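Local structure of Tubulin/ftsz, gtpase (Methanosaeta thermophila, 3ZID) at residues R15-A24 with N194-L202; M231-A239 with N252-Y261. The protein binds GTP, probably hydrolyses it, and is thought to help control archaeal cell shape as a tubulin-like cytoskeletal protein. One frame throughout, in Å; residues are numbered along the deposited sequence.

Overall arrangement
Helix 10-30, which follows the first strand of the parallel nucleotide-binding sheet, meets helix 186-210 in interaction 1, closing a loop of 169 residues that holds most of the GTPase domain. Helix 186-210 is the core helix of the tubulin/FtsZ fold, running from the nucleotide between the two domains. Further along, interaction 2 closes a short excursion of 12 residues, in which helix 246-252 leads from edge strand 232-238 back to that strand's own flank. The two contacts lie in series, neither nested nor crossed. They are joined through the core helix: Arg200 NH1 probably bonds to Leu234 O and lies very close to Gly258 O, tying the mixed four-stranded sheet to the nucleotide domain.

Interaction 1 (R15-A24 with N194-L202); sequences RILDAVNRQA and NTMVAQRLL. With GDP (guanosine-5'-diphosphate), chain C.
The guanidinium of Arg22 has Ala19 O over one face and Thr195 at its edge, where NH2 bonds to OG1 at 2.9 Å, the hydroxyl standing 25° out of the plane. That hydroxyl also bonds to Asp191 O. The guanidinium of Arg15 meets GDP N7 edge-on, 3.1 Å from NH1. At the nucleotide end the amide of Asn194 reads the guanine: OD1 accepts from N1 at 2.6 Å and weakly from N2, while ND2 gives a nearly straight bond to O6, a pairing that suits asparagine to guanine. Gln23, its chain extended beyond CG (chi2 -176°), drops as a knob among Thr195, Ala198, Gln199 and Leu202. Its NE2 lies 3.1 Å from Thr195 O, on a lone pair in the carbonyl plane; that oxygen also takes the N-H of Gln199. Ala198 is the reciprocal knob, small enough for the axes to approach to 8.3 Å; it touches Ala19 CB, and Ala198 CB lies 3.6 Å from Val20 CG2. Ile16 and Val197 continue the apolar seam. Beneath it, Met6 of strand 3-9 touches Val20 and Leu201, Met109 of strand 105-111 touches Ile16 and Leu201, and strand 232-238 packs on the core helix through Leu234 and Tyr236.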
# COMPACT_ATOMS: atom_id res chain seq x y z
N ARG A 15 -6.01 -10.07 2.74
CA ARG A 15 -5.39 -11.01 1.83
C ARG A 15 -3.88 -10.78 1.73
O ARG A 15 -3.12 -11.72 1.58
CB ARG A 15 -6.04 -10.96 0.46
CG ARG A 15 -7.39 -11.68 0.37
CD ARG A 15 -7.99 -11.38 -0.99
NE ARG A 15 -9.30 -11.94 -1.22
CZ ARG A 15 -10.16 -11.43 -2.11
NH1 ARG A 15 -9.82 -10.35 -2.81
NH2 ARG A 15 -11.34 -11.99 -2.27
N ILE A 16 -3.45 -9.53 1.83
CA ILE A 16 -2.02 -9.27 1.84
C ILE A 16 -1.39 -9.81 3.12
O ILE A 16 -0.34 -10.42 3.08
CB ILE A 16 -1.71 -7.78 1.68
CG1 ILE A 16 -2.07 -7.34 0.26
CG2 ILE A 16 -0.22 -7.51 1.93
CD1 ILE A 16 -2.04 -5.83 0.07
N LEU A 17 -2.06 -9.61 4.24
CA LEU A 17 -1.56 -10.12 5.50
C LEU A 17 -1.44 -11.65 5.47
O LEU A 17 -0.46 -12.21 5.98
CB LEU A 17 -2.48 -9.70 6.64
CG LEU A 17 -1.92 -10.08 8.00
CD1 LEU A 17 -0.49 -9.55 8.14
CD2 LEU A 17 -2.75 -9.48 9.08
N ASP A 18 -2.42 -12.30 4.87
CA ASP A 18 -2.42 -13.75 4.71
C ASP A 18 -1.23 -14.21 3.86
O ASP A 18 -0.57 -15.20 4.21
CB ASP A 18 -3.73 -14.22 4.08
CG ASP A 18 -4.12 -15.62 4.50
OD1 ASP A 18 -3.88 -15.98 5.68
OD2 ASP A 18 -4.67 -16.36 3.66
N ALA A 19 -0.92 -13.49 2.78
CA ALA A 19 0.27 -13.80 1.98
C ALA A 19 1.55 -13.63 2.79
O ALA A 19 2.51 -14.36 2.58
CB ALA A 19 0.35 -12.95 0.71
N VAL A 20 1.55 -12.64 3.68
CA VAL A 20 2.69 -12.42 4.58
C VAL A 20 2.88 -13.63 5.50
O VAL A 20 3.98 -14.14 5.64
CB VAL A 20 2.55 -11.12 5.39
CG1 VAL A 20 3.53 -11.12 6.56
CG2 VAL A 20 2.78 -9.90 4.49
N ASN A 21 1.78 -14.08 6.10
CA ASN A 21 1.82 -15.25 6.97
C ASN A 21 2.20 -16.51 6.22
O ASN A 21 2.97 -17.35 6.73
CB ASN A 21 0.46 -15.43 7.68
CG ASN A 21 0.26 -14.43 8.80
OD1 ASN A 21 1.20 -14.05 9.48
ND2 ASN A 21 -0.98 -13.97 8.98
N ARG A 22 1.69 -16.63 4.99
CA ARG A 22 2.01 -17.76 4.13
C ARG A 22 3.53 -17.88 3.96
O ARG A 22 4.14 -18.90 4.31
CB ARG A 22 1.34 -17.61 2.76
CG ARG A 22 1.42 -18.88 1.90
CD ARG A 22 0.90 -18.65 0.48
NE ARG A 22 1.83 -17.82 -0.29
CZ ARG A 22 1.50 -16.68 -0.89
NH1 ARG A 22 0.25 -16.20 -0.80
NH2 ARG A 22 2.42 -16.01 -1.57
N GLN A 23 4.13 -16.80 3.48
CA GLN A 23 5.54 -16.79 3.16
C GLN A 23 6.41 -16.87 4.40
O GLN A 23 7.53 -17.40 4.36
CB GLN A 23 5.88 -15.54 2.34
CG GLN A 23 5.11 -15.49 1.04
CD GLN A 23 5.51 -14.32 0.19
OE1 GLN A 23 6.57 -13.71 0.38
NE2 GLN A 23 4.64 -13.94 -0.73
N ALA A 24 5.89 -16.34 5.51
CA ALA A 24 6.59 -16.33 6.79
C ALA A 24 6.84 -17.74 7.33
O ALA A 24 7.85 -17.99 8.00
CB ALA A 24 5.82 -15.49 7.83
N ASN A 194 -0.39 -9.59 -4.29
CA ASN A 194 -0.28 -9.82 -2.86
C ASN A 194 1.03 -10.55 -2.54
O ASN A 194 1.70 -10.23 -1.56
CB ASN A 194 -1.47 -10.65 -2.32
CG ASN A 194 -2.81 -9.95 -2.48
OD1 ASN A 194 -2.89 -8.78 -2.85
ND2 ASN A 194 -3.88 -10.70 -2.21
N THR A 195 1.41 -11.50 -3.39
CA THR A 195 2.66 -12.22 -3.19
C THR A 195 3.86 -11.29 -3.30
O THR A 195 4.79 -11.39 -2.51
CB THR A 195 2.79 -13.39 -4.19
OG1 THR A 195 1.80 -14.37 -3.88
CG2 THR A 195 4.20 -14.06 -4.14
N MET A 196 3.82 -10.36 -4.25
CA MET A 196 4.91 -9.40 -4.44
C MET A 196 5.00 -8.44 -3.26
O MET A 196 6.10 -8.09 -2.84
CB MET A 196 4.72 -8.59 -5.74
CG MET A 196 4.79 -9.42 -7.01
SD MET A 196 4.37 -8.48 -8.48
CE MET A 196 5.68 -7.28 -8.50
N VAL A 197 3.85 -8.01 -2.74
CA VAL A 197 3.86 -7.07 -1.62
C VAL A 197 4.45 -7.77 -0.40
O VAL A 197 5.36 -7.26 0.23
CB VAL A 197 2.45 -6.57 -1.25
CG1 VAL A 197 2.53 -5.66 -0.01
CG2 VAL A 197 1.84 -5.81 -2.43
N ALA A 198 3.92 -8.94 -0.10
CA ALA A 198 4.36 -9.72 1.05
C ALA A 198 5.86 -10.03 0.97
O ALA A 198 6.57 -9.96 1.96
CB ALA A 198 3.54 -10.99 1.15
N GLN A 199 6.32 -10.38 -0.22
CA GLN A 199 7.73 -10.73 -0.39
C GLN A 199 8.60 -9.54 -0.05
O GLN A 199 9.57 -9.66 0.71
CB GLN A 199 7.98 -11.12 -1.84
CG GLN A 199 9.33 -11.73 -2.11
CD GLN A 199 9.40 -12.28 -3.53
OE1 GLN A 199 8.73 -11.78 -4.44
NE2 GLN A 199 10.19 -13.33 -3.72
N ARG A 200 8.21 -8.38 -0.56
CA ARG A 200 8.96 -7.17 -0.30
C ARG A 200 8.91 -6.73 1.17
O ARG A 200 9.93 -6.35 1.71
CB ARG A 200 8.50 -6.04 -1.22
CG ARG A 200 9.04 -6.23 -2.63
CD ARG A 200 8.17 -5.59 -3.69
NE ARG A 200 8.26 -6.32 -4.96
CZ ARG A 200 8.43 -5.74 -6.14
NH1 ARG A 200 8.54 -4.41 -6.24
NH2 ARG A 200 8.51 -6.49 -7.23
N LEU A 201 7.75 -6.86 1.82
CA LEU A 201 7.63 -6.44 3.22
C LEU A 201 8.47 -7.33 4.14
O LEU A 201 9.09 -6.86 5.09
CB LEU A 201 6.18 -6.49 3.69
CG LEU A 201 5.20 -5.43 3.16
CD1 LEU A 201 3.80 -5.66 3.75
CD2 LEU A 201 5.71 -4.03 3.46
N LEU A 202 8.43 -8.63 3.86
CA LEU A 202 9.22 -9.59 4.62
C LEU A 202 10.71 -9.36 4.45
O LEU A 202 11.47 -9.44 5.41
CB LEU A 202 8.82 -11.02 4.25
CG LEU A 202 7.49 -11.40 4.90
CD1 LEU A 202 6.98 -12.71 4.33
CD2 LEU A 202 7.67 -11.49 6.43
PB GDP C . -13.00 -3.24 1.79
O1B GDP C . -11.89 -2.44 2.45
O2B GDP C . -13.02 -4.65 2.35
O3B GDP C . -14.32 -2.54 2.08
O3A GDP C . -12.81 -3.23 0.20
PA GDP C . -11.55 -3.90 -0.53
O1A GDP C . -11.95 -5.14 -1.25
O2A GDP C . -10.37 -4.13 0.39
O5' GDP C . -11.18 -2.72 -1.53
C5' GDP C . -11.39 -2.90 -2.92
C4' GDP C . -10.13 -2.46 -3.64
O4' GDP C . -9.08 -3.35 -3.27
C3' GDP C . -10.34 -2.61 -5.12
O3' GDP C . -9.46 -1.68 -5.75
C2' GDP C . -9.87 -4.02 -5.37
O2' GDP C . -9.41 -4.14 -6.71
C1' GDP C . -8.72 -4.15 -4.40
N9 GDP C . -8.50 -5.50 -3.87
C8 GDP C . -9.40 -6.30 -3.27
N7 GDP C . -8.81 -7.44 -2.85
C5 GDP C . -7.51 -7.36 -3.19
C6 GDP C . -6.32 -8.20 -3.03
O6 GDP C . -6.41 -9.31 -2.49
N1 GDP C . -5.16 -7.75 -3.50
C2 GDP C . -5.04 -6.56 -4.10
N2 GDP C . -3.82 -6.18 -4.55
N3 GDP C . -6.08 -5.71 -4.29
C4 GDP C . -7.31 -6.07 -3.84

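Interaction 2 (M231-A239 with N252-Y261); sequences MGTLGYYQA and NSLREVGLLY
Gly235 and Leu259 form a single antiparallel beta bridge, a non-hydrogen-bonded pair, where the loop after helix 246-252 returns along the edge strand of the mixed sheet in the second domain of the tubulin/FtsZ fold. Two backbone bonds flank it: Leu260 N to Leu234 O at 3.1 Å, and a weak one from Tyr236 N to Gly258 O. Arg200 NH1 of helix 186-210 probably donates to Leu234 O and also lies very close to Gly258 O.

Packing is tight at the bridge. A CB on Gly235 would run into Ser253 O and Leu259 CD2, and glycine lets that methyl come to 3.5 Å from Gly235 CA. Beside it, Thr233 has OG1 anti to its backbone N (chi1 -163°), which sets the oxygen 3.3 Å from Leu260 CB while it bonds to Leu173 O, and CG2 meets Leu259 CD2. Leu260 CD1 rests against Leu234 CB.

At the other end, where Tyr237 and Asn252 are partly exposed, no backbone bond joins the segments and the contact rests on one ring. Asn252 lies alongside Tyr237, its CB 3.8 Å from the ring centroid in a CH-pi contact and its ND2 over the same face toward the rim; the amide plane is turned 59° from the ring. Were Tyr237 an alanine, the face under Asn252 CB and ND2 would be gone, which would probably leave that side chain less restrained. Inward, Ser253 O accepts from Ser318 OG and meets the CA-H of Gly235, with 3.3 Å between Gly235 CA and Ser253 O.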
# COMPACT_ATOMS: atom_id res chain seq x y z
N MET A 231 5.36 9.82 0.30
CA MET A 231 4.82 8.64 -0.32
C MET A 231 5.95 8.01 -1.08
O MET A 231 6.84 8.70 -1.58
CB MET A 231 3.73 9.01 -1.32
CG MET A 231 2.47 9.57 -0.74
SD MET A 231 1.46 10.14 -2.11
CE MET A 231 -0.13 10.38 -1.35
N GLY A 232 5.90 6.69 -1.22
CA GLY A 232 6.95 5.99 -1.92
C GLY A 232 6.50 4.62 -2.30
O GLY A 232 5.30 4.33 -2.34
N THR A 233 7.46 3.75 -2.54
CA THR A 233 7.14 2.40 -2.94
C THR A 233 8.33 1.50 -2.65
O THR A 233 9.35 1.97 -2.14
CB THR A 233 6.71 2.32 -4.43
OG1 THR A 233 6.04 1.07 -4.66
CG2 THR A 233 7.91 2.44 -5.37
N LEU A 234 8.17 0.21 -2.93
CA LEU A 234 9.25 -0.75 -2.77
C LEU A 234 9.61 -1.33 -4.14
O LEU A 234 8.73 -1.72 -4.92
CB LEU A 234 8.83 -1.89 -1.85
CG LEU A 234 8.47 -1.51 -0.42
CD1 LEU A 234 8.04 -2.75 0.37
CD2 LEU A 234 9.66 -0.84 0.26
N GLY A 235 10.90 -1.43 -4.42
CA GLY A 235 11.38 -2.13 -5.60
C GLY A 235 12.10 -3.43 -5.22
O GLY A 235 12.52 -3.61 -4.08
N TYR A 236 12.24 -4.34 -6.16
CA TYR A 236 12.74 -5.65 -5.82
C TYR A 236 13.28 -6.31 -7.06
O TYR A 236 12.75 -6.13 -8.15
CB TYR A 236 11.60 -6.49 -5.28
CG TYR A 236 11.96 -7.88 -4.84
CD1 TYR A 236 11.95 -8.95 -5.71
CD2 TYR A 236 12.28 -8.11 -3.51
CE1 TYR A 236 12.25 -10.23 -5.27
CE2 TYR A 236 12.58 -9.36 -3.07
CZ TYR A 236 12.58 -10.42 -3.94
OH TYR A 236 12.88 -11.66 -3.44
N TYR A 237 14.36 -7.06 -6.88
CA TYR A 237 14.88 -7.90 -7.94
C TYR A 237 15.67 -9.04 -7.38
O TYR A 237 16.56 -8.83 -6.58
CB TYR A 237 15.75 -7.10 -8.89
CG TYR A 237 16.31 -7.96 -10.02
CD1 TYR A 237 15.54 -8.29 -11.13
CD2 TYR A 237 17.60 -8.45 -9.94
CE1 TYR A 237 16.07 -9.07 -12.14
CE2 TYR A 237 18.13 -9.22 -10.95
CZ TYR A 237 17.36 -9.53 -12.03
OH TYR A 237 17.90 -10.31 -13.00
N GLN A 238 15.31 -10.25 -7.79
CA GLN A 238 16.04 -11.45 -7.44
C GLN A 238 16.91 -11.86 -8.63
O GLN A 238 16.38 -12.18 -9.67
CB GLN A 238 15.07 -12.58 -7.14
CG GLN A 238 15.74 -13.92 -7.00
CD GLN A 238 16.51 -14.01 -5.73
OE1 GLN A 238 15.91 -14.05 -4.67
NE2 GLN A 238 17.84 -14.02 -5.80
N ALA A 239 18.23 -11.82 -8.48
CA ALA A 239 19.14 -12.25 -9.54
C ALA A 239 19.22 -13.77 -9.68
O ALA A 239 18.90 -14.50 -8.74
CB ALA A 239 20.55 -11.69 -9.29
N ASN A 252 17.77 -3.01 -11.80
CA ASN A 252 16.50 -3.70 -12.06
C ASN A 252 15.41 -3.54 -10.97
O ASN A 252 14.23 -3.69 -11.23
CB ASN A 252 16.77 -5.17 -12.29
CG ASN A 252 17.36 -5.44 -13.63
OD1 ASN A 252 17.27 -4.60 -14.52
ND2 ASN A 252 18.05 -6.56 -13.76
N SER A 253 15.85 -3.32 -9.73
CA SER A 253 14.97 -3.02 -8.59
C SER A 253 14.53 -1.57 -8.60
O SER A 253 13.65 -1.19 -7.83
CB SER A 253 15.66 -3.31 -7.26
OG SER A 253 16.59 -2.28 -7.00
N LEU A 254 15.20 -0.75 -9.41
CA LEU A 254 14.81 0.65 -9.50
C LEU A 254 14.10 0.99 -10.79
O LEU A 254 13.64 2.11 -10.97
CB LEU A 254 16.00 1.58 -9.36
CG LEU A 254 16.72 1.53 -8.03
CD1 LEU A 254 17.96 2.39 -8.17
CD2 LEU A 254 15.77 2.07 -7.00
N ARG A 255 13.87 0.01 -11.65
CA ARG A 255 13.22 0.36 -12.88
C ARG A 255 11.76 0.05 -12.63
O ARG A 255 11.46 -0.79 -11.76
CB ARG A 255 13.78 -0.47 -14.03
CG ARG A 255 13.76 -1.94 -13.75
CD ARG A 255 14.31 -2.75 -14.90
NE ARG A 255 14.04 -4.17 -14.69
CZ ARG A 255 14.39 -5.14 -15.53
NH1 ARG A 255 15.04 -4.84 -16.66
NH2 ARG A 255 14.10 -6.40 -15.25
N GLU A 256 10.88 0.66 -13.42
CA GLU A 256 9.44 0.60 -13.20
C GLU A 256 8.95 -0.82 -13.00
O GLU A 256 8.19 -1.10 -12.07
CB GLU A 256 8.68 1.21 -14.38
CG GLU A 256 8.73 2.72 -14.49
CD GLU A 256 9.94 3.21 -15.27
OE1 GLU A 256 10.88 2.41 -15.51
OE2 GLU A 256 9.94 4.40 -15.68
N VAL A 257 9.41 -1.71 -13.87
CA VAL A 257 9.00 -3.12 -13.84
C VAL A 257 9.33 -3.76 -12.49
O VAL A 257 8.73 -4.76 -12.11
CB VAL A 257 9.62 -3.87 -15.03
CG1 VAL A 257 9.17 -5.33 -15.06
CG2 VAL A 257 9.20 -3.18 -16.32
N GLY A 258 10.25 -3.16 -11.74
CA GLY A 258 10.71 -3.72 -10.47
C GLY A 258 9.94 -3.15 -9.27
O GLY A 258 10.00 -3.70 -8.16
N LEU A 259 9.25 -2.04 -9.49
CA LEU A 259 8.55 -1.28 -8.45
C LEU A 259 7.08 -1.72 -8.25
O LEU A 259 6.48 -2.27 -9.15
CB LEU A 259 8.60 0.21 -8.77
CG LEU A 259 10.01 0.79 -8.93
CD1 LEU A 259 9.91 2.23 -9.41
CD2 LEU A 259 10.82 0.69 -7.66
N LEU A 260 6.51 -1.46 -7.07
CA LEU A 260 5.10 -1.77 -6.82
C LEU A 260 4.19 -0.66 -7.37
O LEU A 260 2.97 -0.84 -7.57
CB LEU A 260 4.86 -1.97 -5.33
CG LEU A 260 5.51 -3.19 -4.68
CD1 LEU A 260 5.26 -3.15 -3.20
CD2 LEU A 260 4.95 -4.48 -5.27
N TYR A 261 4.81 0.48 -7.65
CA TYR A 261 4.16 1.65 -8.19
C TYR A 261 5.14 2.18 -9.23
O TYR A 261 6.31 2.34 -8.93
CB TYR A 261 3.92 2.67 -7.06
CG TYR A 261 3.43 4.03 -7.55
CD1 TYR A 261 4.33 5.03 -7.90
CD2 TYR A 261 2.06 4.31 -7.67
CE1 TYR A 261 3.88 6.27 -8.35
CE2 TYR A 261 1.61 5.54 -8.12
CZ TYR A 261 2.52 6.51 -8.46
OH TYR A 261 2.07 7.73 -8.91